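Local coordinates for protein malic enzyme (Entamoeba histolytica, PDB 3NV9) that probably catalyses, as a dimeric malic enzyme, the NADP- or NAD-dependent oxidative decarboxylation of malate to pyruvate, at residues A[32-35]-A[36-40]; A[468-471]-A[472-476]. All coordinates share one frame; numbering follows the deposited sequence.

Contact 1 (A[32-35]-A[36-40]); sequences YKEL and AEKVH. With SO4 (sulfate ion), chain D.
Two successive turns of helix 21-43, an N-terminal helix lying against the second subunit of the dimer, bring Glu34 and Lys38 together as an i to i+4 pair. The two side chains run at a slant to each other. Glu34 bends at chi2 (70°) and offers OE2, which lies 3.4 Å from Lys38 CE; the salt bridge from OE2 to Lys38 NZ is long, at 3.8 Å. The other oxygen, OE1, has the stronger partner: it forms a salt bridge with Arg71 of the second subunit, and so does Glu37 OE1. That shared arginine probably offsets the like charge of the two carboxylates, with Glu34 OE1 and Glu37 OE2 4.4 Å apart. The backbone here keeps the alpha-helical i to i+4 pattern, as in the 2.9 Å bond from Val39 N to Leu35 O. Further along, the Ala36 carbonyl takes two donors from one residue: besides the bond from His40 N, His40 ND1 reaches Ala36 O at 2.7 Å from the opposite face of the carbonyl plane. The oxygen lies close to the imidazole plane, and because NE2 is hydrogen-bonded to Lys46, the ring is held at both nitrogens. Lys33, extended beyond CG, donates from NZ to O1 of a sulfate, probably from the crystallisation liquor, at 2.6 Å; Gln30 and Arg71 of the second subunit bind the same ion.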
loop_
_atom_site.group_PDB
_atom_site.type_symbol
_atom_site.label_atom_id
_atom_site.label_comp_id
_atom_site.label_asym_id
_atom_site.label_seq_id
_atom_site.Cartn_x
_atom_site.Cartn_y
_atom_site.Cartn_z
ATOM N N TYR A 32 -21.360 15.466 -10.489
ATOM C CA TYR A 32 -20.244 14.917 -9.759
ATOM C C TYR A 32 -20.225 13.412 -9.726
ATOM O O TYR A 32 -19.152 12.829 -9.829
ATOM C CB TYR A 32 -20.118 15.509 -8.372
ATOM C CG TYR A 32 -19.556 16.919 -8.409
ATOM C CD1 TYR A 32 -18.285 17.179 -8.946
ATOM C CD2 TYR A 32 -20.291 17.992 -7.928
ATOM C CE1 TYR A 32 -17.789 18.455 -9.002
ATOM C CE2 TYR A 32 -19.787 19.276 -7.980
ATOM C CZ TYR A 32 -18.554 19.497 -8.501
ATOM O OH TYR A 32 -18.079 20.785 -8.530
ATOM N N LYS A 33 -21.376 12.749 -9.626
ATOM C CA LYS A 33 -21.332 11.292 -9.800
ATOM C C LYS A 33 -20.848 10.910 -11.201
ATOM O O LYS A 33 -20.001 10.050 -11.342
ATOM C CB LYS A 33 -22.686 10.627 -9.523
ATOM C CG LYS A 33 -23.224 10.726 -8.061
ATOM C CD LYS A 33 -24.741 10.327 -7.973
ATOM C CE LYS A 33 -25.084 9.881 -6.502
ATOM N NZ LYS A 33 -26.585 9.684 -6.221
ATOM N N GLU A 34 -21.384 11.530 -12.253
ATOM C CA GLU A 34 -20.976 11.134 -13.604
ATOM C C GLU A 34 -19.499 11.470 -13.905
ATOM O O GLU A 34 -18.802 10.698 -14.574
ATOM C CB GLU A 34 -21.907 11.809 -14.583
ATOM C CG GLU A 34 -21.652 11.456 -16.024
ATOM C CD GLU A 34 -22.029 10.024 -16.400
ATOM O OE1 GLU A 34 -22.639 9.263 -15.605
ATOM O OE2 GLU A 34 -21.679 9.659 -17.536
ATOM N N LEU A 35 -19.029 12.621 -13.412
ATOM C CA LEU A 35 -17.609 12.974 -13.493
ATOM C C LEU A 35 -16.800 12.012 -12.655
ATOM O O LEU A 35 -15.733 11.616 -13.082
ATOM C CB LEU A 35 -17.315 14.382 -12.985
ATOM C CG LEU A 35 -15.864 14.876 -13.127
ATOM C CD1 LEU A 35 -15.523 14.792 -14.657
ATOM C CD2 LEU A 35 -15.717 16.340 -12.652
ATOM N N ALA A 36 -17.257 11.644 -11.461
ATOM C CA ALA A 36 -16.507 10.605 -10.734
ATOM C C ALA A 36 -16.256 9.355 -11.601
ATOM O O ALA A 36 -15.111 8.856 -11.703
ATOM C CB ALA A 36 -17.183 10.238 -9.504
ATOM N N GLU A 37 -17.317 8.848 -12.229
ATOM C CA GLU A 37 -17.181 7.672 -13.096
ATOM C C GLU A 37 -16.119 7.842 -14.202
ATOM O O GLU A 37 -15.280 6.979 -14.407
ATOM C CB GLU A 37 -18.542 7.352 -13.737
ATOM C CG GLU A 37 -18.522 6.174 -14.678
ATOM C CD GLU A 37 -19.950 5.672 -14.984
ATOM O OE1 GLU A 37 -20.690 5.381 -14.029
ATOM O OE2 GLU A 37 -20.360 5.598 -16.167
ATOM N N LYS A 38 -16.229 8.927 -14.958
ATOM C CA LYS A 38 -15.319 9.271 -16.069
ATOM C C LYS A 38 -13.887 9.439 -15.577
ATOM O O LYS A 38 -12.987 8.805 -16.087
ATOM C CB LYS A 38 -15.772 10.588 -16.745
ATOM C CG LYS A 38 -17.130 10.544 -17.398
ATOM C CD LYS A 38 -17.321 9.327 -18.353
ATOM C CE LYS A 38 -18.688 9.437 -19.057
ATOM N NZ LYS A 38 -19.063 8.145 -19.764
ATOM N N VAL A 39 -13.665 10.272 -14.569
ATOM C CA VAL A 39 -12.287 10.566 -14.166
ATOM C C VAL A 39 -11.604 9.375 -13.488
ATOM O O VAL A 39 -10.407 9.212 -13.586
ATOM C CB VAL A 39 -12.206 11.864 -13.264
ATOM C CG1 VAL A 39 -12.759 11.590 -11.916
ATOM C CG2 VAL A 39 -10.733 12.312 -13.066
ATOM N N HIS A 40 -12.334 8.537 -12.766
ATOM C CA HIS A 40 -11.659 7.394 -12.142
ATOM C C HIS A 40 -11.229 6.432 -13.243
ATOM O O HIS A 40 -10.156 5.926 -13.241
ATOM C CB HIS A 40 -12.534 6.665 -11.112
ATOM C CG HIS A 40 -12.673 7.366 -9.801
ATOM N ND1 HIS A 40 -13.523 8.444 -9.614
ATOM C CD2 HIS A 40 -12.126 7.105 -8.592
ATOM C CE1 HIS A 40 -13.445 8.844 -8.353
ATOM N NE2 HIS A 40 -12.612 8.035 -7.711
HETATM S S SO4 D . -26.797 7.309 -9.224
HETATM O O1 SO4 D . -27.342 7.985 -8.069
HETATM O O2 SO4 D . -25.372 7.054 -8.899
HETATM O O3 SO4 D . -27.451 6.022 -9.462
HETATM O O4 SO4 D . -26.984 8.155 -10.403
#

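Contact 2 (A[468-471]-A[472-476])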
loop_
_atom_site.group_PDB
_atom_site.type_symbol
_atom_site.label_atom_id
_atom_site.label_comp_id
_atom_site.label_asym_id
_atom_site.label_seq_id
_atom_site.Cartn_x
_atom_site.Cartn_y
_atom_site.Cartn_z
ATOM N N PHE A 468 -7.196 16.443 -17.980
ATOM C CA PHE A 468 -8.433 15.739 -18.251
ATOM C C PHE A 468 -9.132 16.357 -19.451
ATOM O O PHE A 468 -9.172 17.565 -19.551
ATOM C CB PHE A 468 -9.315 15.829 -17.055
ATOM C CG PHE A 468 -10.538 14.982 -17.152
ATOM C CD1 PHE A 468 -10.481 13.634 -16.846
ATOM C CD2 PHE A 468 -11.759 15.546 -17.496
ATOM C CE1 PHE A 468 -11.596 12.840 -16.927
ATOM C CE2 PHE A 468 -12.911 14.747 -17.582
ATOM C CZ PHE A 468 -12.809 13.370 -17.293
ATOM N N PRO A 469 -9.706 15.531 -20.355
ATOM C CA PRO A 469 -10.241 16.133 -21.595
ATOM C C PRO A 469 -11.403 17.097 -21.339
ATOM O O PRO A 469 -12.347 16.747 -20.635
ATOM C CB PRO A 469 -10.691 14.891 -22.413
ATOM C CG PRO A 469 -9.754 13.761 -21.872
ATOM C CD PRO A 469 -9.814 14.065 -20.397
ATOM N N GLN A 470 -11.294 18.311 -21.869
ATOM C CA GLN A 470 -12.376 19.270 -21.854
ATOM C C GLN A 470 -13.674 18.674 -22.430
ATOM O O GLN A 470 -14.753 18.912 -21.884
ATOM C CB GLN A 470 -12.007 20.547 -22.630
ATOM C CG GLN A 470 -13.138 21.552 -22.579
ATOM C CD GLN A 470 -13.254 22.186 -21.207
ATOM O OE1 GLN A 470 -12.245 22.552 -20.604
ATOM N NE2 GLN A 470 -14.495 22.315 -20.698
ATOM N N GLU A 471 -13.566 17.877 -23.497
ATOM C CA GLU A 471 -14.732 17.265 -24.128
ATOM C C GLU A 471 -15.530 16.421 -23.089
ATOM O O GLU A 471 -16.758 16.289 -23.150
ATOM C CB GLU A 471 -14.258 16.426 -25.359
ATOM C CG GLU A 471 -15.310 15.637 -26.151
ATOM C CD GLU A 471 -14.946 15.383 -27.681
ATOM O OE1 GLU A 471 -15.263 14.286 -28.228
ATOM O OE2 GLU A 471 -14.387 16.293 -28.354
ATOM N N THR A 472 -14.839 15.859 -22.112
ATOM C CA THR A 472 -15.531 14.949 -21.224
ATOM C C THR A 472 -16.223 15.742 -20.151
ATOM O O THR A 472 -17.294 15.364 -19.681
ATOM C CB THR A 472 -14.585 13.841 -20.665
ATOM O OG1 THR A 472 -14.023 13.127 -21.778
ATOM C CG2 THR A 472 -15.365 12.837 -19.719
ATOM N N LEU A 473 -15.625 16.873 -19.808
ATOM C CA LEU A 473 -16.249 17.820 -18.883
ATOM C C LEU A 473 -17.588 18.266 -19.450
ATOM O O LEU A 473 -18.603 18.240 -18.770
ATOM C CB LEU A 473 -15.332 19.050 -18.632
ATOM C CG LEU A 473 -14.076 18.810 -17.768
ATOM C CD1 LEU A 473 -13.380 20.117 -17.354
ATOM C CD2 LEU A 473 -14.429 17.973 -16.488
ATOM N N ASN A 474 -17.559 18.657 -20.720
ATOM C CA ASN A 474 -18.719 19.199 -21.415
ATOM C C ASN A 474 -19.772 18.125 -21.471
ATOM O O ASN A 474 -20.908 18.428 -21.256
ATOM C CB ASN A 474 -18.347 19.612 -22.835
ATOM C CG ASN A 474 -17.361 20.778 -22.899
ATOM O OD1 ASN A 474 -16.766 21.008 -23.947
ATOM N ND2 ASN A 474 -17.218 21.537 -21.833
ATOM N N GLU A 475 -19.392 16.870 -21.731
ATOM C CA GLU A 475 -20.353 15.759 -21.683
ATOM C C GLU A 475 -20.981 15.533 -20.329
ATOM O O GLU A 475 -22.224 15.283 -20.225
ATOM C CB GLU A 475 -19.737 14.448 -22.130
ATOM C CG GLU A 475 -19.634 14.337 -23.633
ATOM C CD GLU A 475 -18.571 13.314 -24.100
ATOM O OE1 GLU A 475 -18.222 12.419 -23.289
ATOM O OE2 GLU A 475 -18.096 13.441 -25.268
ATOM N N CYS A 476 -20.161 15.576 -19.278
ATOM C CA CYS A 476 -20.743 15.362 -17.956
ATOM C C CYS A 476 -21.754 16.454 -17.596
ATOM O O CYS A 476 -22.774 16.185 -16.959
ATOM C CB CYS A 476 -19.683 15.202 -16.854
ATOM S SG CYS A 476 -18.641 13.811 -17.051
#
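With CG anti to the backbone N (chi1 -172°), Phe468 swings its ring forward beside the first helical turn, where Thr472 and Leu473 meet it. Thr472 has chi1 near -58°, which places CG2 against the ring and OG1 near Pro469 CB. The threonine crosses the phenylalanine at about a right angle, with CG2 3.6 Å from Phe468 CZ. Leu473 approaches at a slant, its CD2 3.7 Å from Phe468 CE2, and Pro469 CD sits over one ring face, offset toward the rim. This is the start of helix 470-485, with Pro469 at the N-cap. Pro469 O accepts Thr472 N at 3.0 Å, the donor standing well above the carbonyl plane, and takes a weak bond from Leu473 N at 3.4 Å. The alpha-helical pattern is in place by Asn474 N to Gln470 O, 3.0 Å and nearly along the C=O axis. Around the ring, Phe42 of the same chain and Trp60 of the second subunit each make edge-to-face contacts. Gln470 NE2 is hydrogen-bonded to Leu4 O, tying the N-terminal segment to this turn. On the exposed side Glu471 CG lies 3.7 Å from Glu475 OE2, and the like-charged Glu471 OE1 and Glu475 OE2 are 4.2 Å apart, which is probably unfavourable.

How the contacts relate
Contact 1 comes early in the chain, on helix 21-43, and contact 2 opens helix 470-485 near the C-terminus, yet their centres are only about 10 Å apart. Helix 21-43 packs against helix 470-485 and against Phe468, in the residues leading into it. Lys38 CG rests 3.6 Å from Cys476 SG, and Val39 CA lies 3.6 Å from Phe468 CE1, while Leu35 adds to the same seam. Both contacts lie on one side of the chain's centre, 21 and 29 Å from it. A helix from near the N-terminus and the last helix of the chain are thus joined, and since both contacts lie within reach of the second subunit, the pair forms part of the dimer interface.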